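Local coordinates for guanine nucleotide exchange protein (Legionella pneumophila, PDB 1XSZ) that probably acts as a guanine nucleotide exchange factor for ADP-ribosylation factors, with a Sec7 domain whose active site lies beneath a cap, at residues Phe198-Leu212 and Trp288-Pro300. Sequence-based numbering, arbitrary orientation. Where two conformers were deposited one is given.
Sequences FVKTSPGYELTSTTL and WLFGEQPRVIIQP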
ATOM      1  N   PHE A 198       6.104  -4.479  -8.383  1.00 15.32           N
ATOM      2  CA  PHE A 198       4.823  -4.032  -7.847  1.00 15.08           C
ATOM      3  C   PHE A 198       3.644  -4.776  -8.447  1.00 17.16           C
ATOM      4  O   PHE A 198       3.723  -5.290  -9.565  1.00 20.45           O
ATOM      5  CB  PHE A 198       4.619  -2.536  -8.114  1.00 15.97           C
ATOM      6  CG  PHE A 198       5.568  -1.650  -7.367  1.00 15.44           C
ATOM      7  CD1 PHE A 198       6.771  -1.244  -7.943  1.00 16.86           C
ATOM      8  CD2 PHE A 198       5.274  -1.240  -6.072  1.00 15.39           C
ATOM      9  CE1 PHE A 198       7.662  -0.446  -7.234  1.00 17.20           C
ATOM     10  CE2 PHE A 198       6.160  -0.441  -5.354  1.00 16.55           C
ATOM     11  CZ  PHE A 198       7.357  -0.043  -5.938  1.00 16.60           C
ATOM     12  N   VAL A 199       2.550  -4.832  -7.695  1.00 15.82           N
ATOM     13  CA  VAL A 199       1.328  -5.462  -8.183  1.00 16.60           C
ATOM     14  C   VAL A 199       0.839  -4.583  -9.337  1.00 18.13           C
ATOM     15  O   VAL A 199       1.087  -3.381  -9.347  1.00 20.17           O
ATOM     16  CB  VAL A 199       0.232  -5.503  -7.086  1.00 15.41           C
ATOM     17  CG1 VAL A 199       0.703  -6.334  -5.909  1.00 17.41           C
ATOM     18  CG2 VAL A 199      -0.109  -4.088  -6.624  1.00 15.16           C
ATOM     19  N   LYS A 200       0.151  -5.175 -10.310  1.00 21.87           N
ATOM     20  CA  LYS A 200      -0.348  -4.391 -11.437  1.00 23.61           C
ATOM     21  C   LYS A 200      -1.674  -3.717 -11.097  1.00 20.90           C
ATOM     22  O   LYS A 200      -2.025  -2.694 -11.685  1.00 23.39           O
ATOM     23  CB  LYS A 200      -0.509  -5.271 -12.683  1.00 26.72           C
ATOM     24  CG  LYS A 200      -1.449  -6.451 -12.515  1.00 31.39           C
ATOM     25  CD  LYS A 200      -1.545  -7.273 -13.797  1.00 34.73           C
ATOM     26  CE  LYS A 200      -0.193  -7.854 -14.191  1.00 36.76           C
ATOM     27  NZ  LYS A 200      -0.272  -8.641 -15.455  1.00 38.86           N
ATOM     28  N   THR A 201      -2.395  -4.290 -10.135  1.00 18.14           N
ATOM     29  CA  THR A 201      -3.681  -3.745  -9.704  1.00 17.12           C
ATOM     30  C   THR A 201      -3.780  -3.763  -8.184  1.00 16.53           C
ATOM     31  O   THR A 201      -3.127  -4.568  -7.519  1.00 15.75           O
ATOM     32  CB  THR A 201      -4.864  -4.562 -10.268  1.00 16.18           C
ATOM     33  OG1 THR A 201      -4.806  -5.901  -9.762  1.00 18.40           O
ATOM     34  CG2 THR A 201      -4.818  -4.598 -11.792  1.00 17.69           C
ATOM     35  N   SER A 202      -4.611  -2.879  -7.636  1.00 14.87           N
ATOM     36  CA  SER A 202      -4.801  -2.789  -6.190  1.00 14.65           C
ATOM     37  C   SER A 202      -6.253  -3.081  -5.809  1.00 13.64           C
ATOM     38  O   SER A 202      -7.163  -2.953  -6.633  1.00 14.12           O
ATOM     39  CB  SER A 202      -4.416  -1.393  -5.697  1.00 16.04           C
ATOM     40  OG  SER A 202      -3.042  -1.131  -5.935  1.00 16.72           O
ATOM     41  N   PRO A 203      -6.489  -3.488  -4.557  1.00 12.84           N
ATOM     42  CA  PRO A 203      -7.849  -3.789  -4.101  1.00 13.00           C
ATOM     43  C   PRO A 203      -8.809  -2.618  -4.306  1.00 13.53           C
ATOM     44  O   PRO A 203      -8.423  -1.452  -4.178  1.00 13.80           O
ATOM     45  CB  PRO A 203      -7.661  -4.113  -2.616  1.00 15.08           C
ATOM     46  CG  PRO A 203      -6.256  -4.635  -2.557  1.00 15.04           C
ATOM     47  CD  PRO A 203      -5.505  -3.721  -3.482  1.00 14.55           C
ATOM     48  N   GLY A 204     -10.055  -2.952  -4.633  1.00 13.10           N
ATOM     49  CA  GLY A 204     -11.079  -1.937  -4.814  1.00 12.55           C
ATOM     50  C   GLY A 204     -11.280  -1.464  -6.236  1.00 12.23           C
ATOM     51  O   GLY A 204     -11.059  -2.208  -7.188  1.00 12.88           O
ATOM     52  N   TYR A 205     -11.708  -0.215  -6.370  1.00 11.97           N
ATOM     53  CA  TYR A 205     -11.941   0.398  -7.670  1.00 11.83           C
ATOM     54  C   TYR A 205     -10.791   1.335  -7.999  1.00 11.20           C
ATOM     55  O   TYR A 205     -10.423   2.180  -7.175  1.00 12.63           O
ATOM     56  CB  TYR A 205     -13.212   1.264  -7.649  1.00 11.89           C
ATOM     57  CG  TYR A 205     -14.470   0.581  -7.172  1.00 11.20           C
ATOM     58  CD1 TYR A 205     -15.174  -0.286  -8.002  1.00 11.28           C
ATOM     59  CD2 TYR A 205     -14.972   0.824  -5.897  1.00 13.24           C
ATOM     60  CE1 TYR A 205     -16.348  -0.893  -7.575  1.00 13.41           C
ATOM     61  CE2 TYR A 205     -16.142   0.224  -5.455  1.00 13.19           C
ATOM     62  CZ  TYR A 205     -16.828  -0.634  -6.300  1.00 12.02           C
ATOM     63  OH  TYR A 205     -17.995  -1.210  -5.868  1.00 12.97           O
ATOM     64  N   GLU A 206     -10.206   1.183  -9.180  0.50  8.80           N
ATOM     65  CA  GLU A 206      -9.149   2.093  -9.574  0.50  8.93           C
ATOM     66  C   GLU A 206      -9.548   2.803 -10.847  0.50  9.00           C
ATOM     67  O   GLU A 206      -9.959   2.166 -11.820  0.50  7.95           O
ATOM     68  CB  GLU A 206      -7.815   1.387  -9.825  0.50  9.66           C
ATOM     69  CG  GLU A 206      -6.716   2.402 -10.159  0.50 12.99           C
ATOM     70  CD  GLU A 206      -5.372   1.788 -10.500  0.50 16.24           C
ATOM     71  OE1 GLU A 206      -4.405   2.565 -10.656  0.50 17.45           O
ATOM     72  OE2 GLU A 206      -5.277   0.549 -10.620  0.50 18.30           O
ATOM     73  N   LEU A 207      -9.460   4.126 -10.816  1.00 11.38           N
ATOM     74  CA  LEU A 207      -9.732   4.939 -11.980  1.00 11.23           C
ATOM     75  C   LEU A 207      -8.368   5.503 -12.353  1.00 11.29           C
ATOM     76  O   LEU A 207      -7.645   6.040 -11.503  1.00 11.98           O
ATOM     77  CB  LEU A 207     -10.696   6.083 -11.653  1.00 13.49           C
ATOM     78  CG  LEU A 207     -12.100   5.661 -11.215  1.00 13.41           C
ATOM     79  CD1 LEU A 207     -12.171   5.605  -9.695  1.00 16.52           C
ATOM     80  CD2 LEU A 207     -13.137   6.642 -11.761  1.00 15.13           C
ATOM     81  N   THR A 208      -7.990   5.361 -13.612  1.00 11.98           N
ATOM     82  CA  THR A 208      -6.716   5.883 -14.065  1.00 12.18           C
ATOM     83  C   THR A 208      -6.725   5.941 -15.577  1.00 13.08           C
ATOM     84  O   THR A 208      -7.065   4.960 -16.244  1.00 12.87           O
ATOM     85  CB  THR A 208      -5.531   5.014 -13.562  1.00 12.51           C
ATOM     86  OG1 THR A 208      -4.305   5.599 -14.014  1.00 13.00           O
ATOM     87  CG2 THR A 208      -5.626   3.576 -14.077  1.00 13.95           C
ATOM     88  N   SER A 209      -6.371   7.099 -16.120  1.00 13.09           N
ATOM     89  CA  SER A 209      -6.359   7.271 -17.565  1.00 14.39           C
ATOM     90  C   SER A 209      -5.640   8.552 -17.934  1.00 15.70           C
ATOM     91  O   SER A 209      -5.300   9.364 -17.068  1.00 15.38           O
ATOM     92  CB  SER A 209      -7.786   7.339 -18.114  1.00 14.61           C
ATOM     93  OG  SER A 209      -8.328   8.634 -17.912  1.00 15.82           O
ATOM     94  N   THR A 210      -5.437   8.732 -19.235  1.00 16.71           N
ATOM     95  CA  THR A 210      -4.764   9.906 -19.767  1.00 18.54           C
ATOM     96  C   THR A 210      -5.692  11.116 -19.811  1.00 19.75           C
ATOM     97  O   THR A 210      -5.258  12.219 -20.143  1.00 21.47           O
ATOM     98  CB  THR A 210      -4.248   9.635 -21.189  1.00 19.05           C
ATOM     99  OG1 THR A 210      -5.328   9.153 -21.997  1.00 22.36           O
ATOM    100  CG2 THR A 210      -3.139   8.598 -21.167  1.00 20.87           C
ATOM    101  N   THR A 211      -6.964  10.910 -19.473  1.00 19.99           N
ATOM    102  CA  THR A 211      -7.944  11.994 -19.481  1.00 21.30           C
ATOM    103  C   THR A 211      -8.626  12.220 -18.132  1.00 20.61           C
ATOM    104  O   THR A 211      -9.463  13.112 -17.998  1.00 20.78           O
ATOM    105  CB  THR A 211      -9.040  11.746 -20.544  1.00 22.18           C
ATOM    106  OG1 THR A 211      -9.613  10.447 -20.354  1.00 22.72           O
ATOM    107  CG2 THR A 211      -8.453  11.840 -21.945  1.00 23.21           C
ATOM    108  N   LEU A 212      -8.261  11.425 -17.130  1.00 18.67           N
ATOM    109  CA  LEU A 212      -8.856  11.553 -15.802  1.00 17.70           C
ATOM    110  C   LEU A 212      -8.640  12.935 -15.186  1.00 19.29           C
ATOM    111  O   LEU A 212      -9.487  13.421 -14.434  1.00 19.54           O
ATOM    112  CB  LEU A 212      -8.287  10.479 -14.862  1.00 16.75           C
ATOM    113  CG  LEU A 212      -8.804  10.451 -13.421  1.00 15.63           C
ATOM    114  CD1 LEU A 212     -10.315  10.253 -13.408  1.00 15.72           C
ATOM    115  CD2 LEU A 212      -8.119   9.326 -12.653  1.00 14.67           C
ATOM    116  N   TRP A 288       8.630   6.763 -13.170  1.00 14.84           N
ATOM    117  CA  TRP A 288       9.595   5.708 -13.450  1.00 15.67           C
ATOM    118  C   TRP A 288       9.071   4.338 -13.025  1.00 16.16           C
ATOM    119  O   TRP A 288       9.361   3.318 -13.664  1.00 18.15           O
ATOM    120  CB  TRP A 288      10.906   6.023 -12.723  1.00 16.73           C
ATOM    121  CG  TRP A 288      12.039   5.113 -13.066  1.00 17.32           C
ATOM    122  CD1 TRP A 288      12.524   4.838 -14.313  1.00 17.41           C
ATOM    123  CD2 TRP A 288      12.856   4.380 -12.147  1.00 15.54           C
ATOM    124  NE1 TRP A 288      13.594   3.979 -14.227  1.00 17.83           N
ATOM    125  CE2 TRP A 288      13.817   3.681 -12.908  1.00 16.11           C
ATOM    126  CE3 TRP A 288      12.867   4.248 -10.752  1.00 15.20           C
ATOM    127  CZ2 TRP A 288      14.784   2.859 -12.319  1.00 16.33           C
ATOM    128  CZ3 TRP A 288      13.827   3.432 -10.167  1.00 16.04           C
ATOM    129  CH2 TRP A 288      14.772   2.747 -10.953  1.00 16.34           C
ATOM    130  N   LEU A 289       8.276   4.320 -11.963  1.00 15.52           N
ATOM    131  CA  LEU A 289       7.740   3.074 -11.437  1.00 15.44           C
ATOM    132  C   LEU A 289       6.226   2.949 -11.477  1.00 16.02           C
ATOM    133  O   LEU A 289       5.698   1.837 -11.480  1.00 19.14           O
ATOM    134  CB  LEU A 289       8.202   2.883  -9.988  1.00 16.23           C
ATOM    135  CG  LEU A 289       9.710   2.749  -9.774  1.00 17.01           C
ATOM    136  CD1 LEU A 289      10.039   2.832  -8.289  1.00 17.77           C
ATOM    137  CD2 LEU A 289      10.191   1.434 -10.361  1.00 19.38           C
ATOM    138  N   PHE A 290       5.524   4.077 -11.516  1.00 15.73           N
ATOM    139  CA  PHE A 290       4.071   4.033 -11.491  1.00 17.16           C
ATOM    140  C   PHE A 290       3.345   4.617 -12.700  1.00 17.66           C
ATOM    141  O   PHE A 290       2.133   4.818 -12.660  1.00 19.67           O
ATOM    142  CB  PHE A 290       3.571   4.676 -10.192  1.00 17.19           C
ATOM    143  CG  PHE A 290       4.133   4.030  -8.952  1.00 15.67           C
ATOM    144  CD1 PHE A 290       5.303   4.508  -8.367  1.00 16.10           C
ATOM    145  CD2 PHE A 290       3.525   2.901  -8.405  1.00 18.84           C
ATOM    146  CE1 PHE A 290       5.863   3.869  -7.254  1.00 16.96           C
ATOM    147  CE2 PHE A 290       4.077   2.256  -7.295  1.00 19.61           C
ATOM    148  CZ  PHE A 290       5.247   2.741  -6.721  1.00 18.80           C
ATOM    149  N   GLY A 291       4.080   4.881 -13.773  1.00 17.59           N
ATOM    150  CA  GLY A 291       3.453   5.398 -14.978  1.00 17.85           C
ATOM    151  C   GLY A 291       3.197   6.891 -15.031  1.00 18.83           C
ATOM    152  O   GLY A 291       3.469   7.624 -14.081  1.00 18.62           O
ATOM    153  N   GLU A 292       2.631   7.334 -16.150  1.00 19.14           N
ATOM    154  CA  GLU A 292       2.365   8.749 -16.378  1.00 20.06           C
ATOM    155  C   GLU A 292       0.921   9.189 -16.163  1.00 17.10           C
ATOM    156  O   GLU A 292       0.549  10.293 -16.554  1.00 18.07           O
ATOM    157  CB  GLU A 292       2.781   9.114 -17.806  1.00 24.88           C
ATOM    158  CG  GLU A 292       4.216   8.746 -18.152  1.00 30.39           C
ATOM    159  CD  GLU A 292       4.564   9.054 -19.597  1.00 34.67           C
ATOM    160  OE1 GLU A 292       3.889   8.516 -20.502  1.00 37.42           O
ATOM    161  OE2 GLU A 292       5.512   9.833 -19.827  1.00 37.22           O
ATOM    162  N   GLN A 293       0.110   8.351 -15.532  1.00 15.03           N
ATOM    163  CA  GLN A 293      -1.290   8.701 -15.330  1.00 13.97           C
ATOM    164  C   GLN A 293      -1.697   8.894 -13.882  1.00 14.39           C
ATOM    165  O   GLN A 293      -1.169   8.241 -12.985  1.00 15.11           O
ATOM    166  CB  GLN A 293      -2.198   7.610 -15.911  1.00 16.32           C
ATOM    167  CG  GLN A 293      -1.991   7.324 -17.378  1.00 16.28           C
ATOM    168  CD  GLN A 293      -2.739   6.091 -17.852  1.00 17.42           C
ATOM    169  OE1 GLN A 293      -3.500   5.466 -17.103  1.00 19.08           O
ATOM    170  NE2 GLN A 293      -2.525   5.735 -19.107  1.00 18.27           N
ATOM    171  N   PRO A 294      -2.639   9.813 -13.630  1.00 13.81           N
ATOM    172  CA  PRO A 294      -3.096  10.022 -12.260  1.00 14.24           C
ATOM    173  C   PRO A 294      -3.921   8.783 -11.908  1.00 13.32           C
ATOM    174  O   PRO A 294      -4.380   8.056 -12.802  1.00 13.10           O
ATOM    175  CB  PRO A 294      -3.959  11.279 -12.369  1.00 15.00           C
ATOM    176  CG  PRO A 294      -4.471  11.215 -13.771  1.00 17.12           C
ATOM    177  CD  PRO A 294      -3.256  10.788 -14.548  1.00 13.92           C
ATOM    178  N   ARG A 295      -4.113   8.537 -10.620  1.00 12.89           N
ATOM    179  CA  ARG A 295      -4.877   7.382 -10.182  1.00 13.11           C
ATOM    180  C   ARG A 295      -5.748   7.737  -8.999  1.00 11.92           C
ATOM    181  O   ARG A 295      -5.370   8.569  -8.176  1.00 13.69           O
ATOM    182  CB  ARG A 295      -3.946   6.254  -9.727  1.00 14.30           C
ATOM    183  CG  ARG A 295      -2.888   5.825 -10.715  1.00 16.09           C
ATOM    184  CD  ARG A 295      -1.726   5.177  -9.973  1.00 17.82           C
ATOM    185  NE  ARG A 295      -2.125   3.975  -9.244  1.00 19.30           N
ATOM    186  CZ  ARG A 295      -1.464   3.484  -8.199  1.00 20.98           C
ATOM    187  NH1 ARG A 295      -0.380   4.100  -7.752  1.00 20.89           N
ATOM    188  NH2 ARG A 295      -1.876   2.366  -7.617  1.00 22.44           N
ATOM    189  N   VAL A 296      -6.912   7.106  -8.921  1.00 12.13           N
ATOM    190  CA  VAL A 296      -7.804   7.265  -7.790  1.00 12.20           C
ATOM    191  C   VAL A 296      -8.160   5.833  -7.399  1.00 11.78           C
ATOM    192  O   VAL A 296      -8.602   5.046  -8.239  1.00 11.85           O
ATOM    193  CB  VAL A 296      -9.085   8.044  -8.147  1.00 13.32           C
ATOM    194  CG1 VAL A 296     -10.029   8.057  -6.948  1.00 15.34           C
ATOM    195  CG2 VAL A 296      -8.728   9.476  -8.561  1.00 14.05           C
ATOM    196  N   ILE A 297      -7.928   5.483  -6.139  1.00 11.51           N
ATOM    197  CA  ILE A 297      -8.224   4.146  -5.642  1.00 12.10           C
ATOM    198  C   ILE A 297      -9.273   4.287  -4.548  1.00 11.23           C
ATOM    199  O   ILE A 297      -9.051   4.977  -3.547  1.00 12.38           O
ATOM    200  CB  ILE A 297      -6.955   3.458  -5.073  1.00 12.55           C
ATOM    201  CG1 ILE A 297      -5.895   3.327  -6.174  1.00 14.52           C
ATOM    202  CG2 ILE A 297      -7.317   2.089  -4.518  1.00 13.49           C
ATOM    203  CD1 ILE A 297      -4.565   2.755  -5.699  1.00 16.22           C
ATOM    204  N   ILE A 298     -10.414   3.633  -4.744  1.00 12.53           N
ATOM    205  CA  ILE A 298     -11.530   3.696  -3.806  1.00 12.15           C
ATOM    206  C   ILE A 298     -11.779   2.322  -3.211  1.00 12.11           C
ATOM    207  O   ILE A 298     -11.987   1.352  -3.943  1.00 11.99           O
ATOM    208  CB  ILE A 298     -12.807   4.182  -4.528  1.00 12.74           C
ATOM    209  CG1 ILE A 298     -12.536   5.541  -5.179  1.00 13.97           C
ATOM    210  CG2 ILE A 298     -13.964   4.270  -3.549  1.00 14.23           C
ATOM    211  CD1 ILE A 298     -13.694   6.082  -6.006  1.00 14.71           C
ATOM    212  N   GLN A 299     -11.765   2.240  -1.885  1.00 12.52           N
ATOM    213  CA  GLN A 299     -11.953   0.967  -1.203  1.00 13.89           C
ATOM    214  C   GLN A 299     -12.999   1.024  -0.106  1.00 14.00           C
ATOM    215  O   GLN A 299     -12.991   1.929   0.723  1.00 15.48           O
ATOM    216  CB  GLN A 299     -10.627   0.506  -0.591  1.00 14.88           C
ATOM    217  CG  GLN A 299      -9.506   0.371  -1.602  1.00 15.03           C
ATOM    218  CD  GLN A 299      -8.148   0.162  -0.963  1.00 15.51           C
ATOM    219  OE1 GLN A 299      -7.928   0.511   0.199  1.00 18.33           O
ATOM    220  NE2 GLN A 299      -7.219  -0.387  -1.730  1.00 13.60           N
ATOM    221  N   PRO A 300     -13.917   0.055  -0.087  1.00 14.76           N
ATOM    222  CA  PRO A 300     -14.945   0.043   0.956  1.00 15.28           C
ATOM    223  C   PRO A 300     -14.363  -0.532   2.243  1.00 18.20           C
ATOM    224  O   PRO A 300     -13.476  -1.388   2.198  1.00 18.93           O
ATOM    225  CB  PRO A 300     -16.026  -0.855   0.364  1.00 17.11           C
ATOM    226  CG  PRO A 300     -15.223  -1.849  -0.435  1.00 17.19           C
ATOM    227  CD  PRO A 300     -14.165  -0.989  -1.098  1.00 15.47           C
TER
HETATM  228  O   HOH W   1      -2.748  -0.198  -8.687  1.00 36.06           O
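Strands 204-208 and 295-300 are neighbours in the antiparallel sheet of the capping domain, paired through Tyr205 with Ile298 and Leu207 with Val296. Each of these hydrogen-bonded pairs is closed by two backbone bonds. Leu207, Val296 and Ile298 give one face its aliphatic surface, where Leu207 CD1 meets Ile298 CD1 at 4.0 Å; helices 216-224 and 306-315 pack against this side.

On the other face Glu206, directly opposite Ile297, reaches diagonally to Arg295, two residues along the neighbouring strand. With CG anti to the backbone N (chi1 -177°) and the chain extended, Glu206 brings OE1 to Arg295 NE at 3.0 Å. This salt bridge lies in the guanidinium plane but reaches OE1 from above the carboxylate plane, the two groups being turned 64° apart. A water bound to Ser202 OG also donates to Glu206 OE2 and weakly accepts from Arg295 NH2, while Asn323 donates to the buried carboxylate and Gly104 O accepts from the partly exposed guanidinium.

At the strand ends, side chains serve backbone carbonyls: Gln299 NE2 donates to Pro203 O at 2.9 Å, from above the carbonyl plane, and Thr208 OG1 to Pro294 O at 2.7 Å. Glycine suits position Gly204, whose positive phi would jam a CB against the carbonyl of Pro203.

Farther off, the edge of Phe290 meets the face of Phe198, centroids 4.7 Å apart, beside Leu289, which touches Thr146 of helix 131-149. An antiparallel sheet pair with a cross-strand salt bridge thus joins an aromatic edge-to-face contact where the cap meets the Sec7 domain.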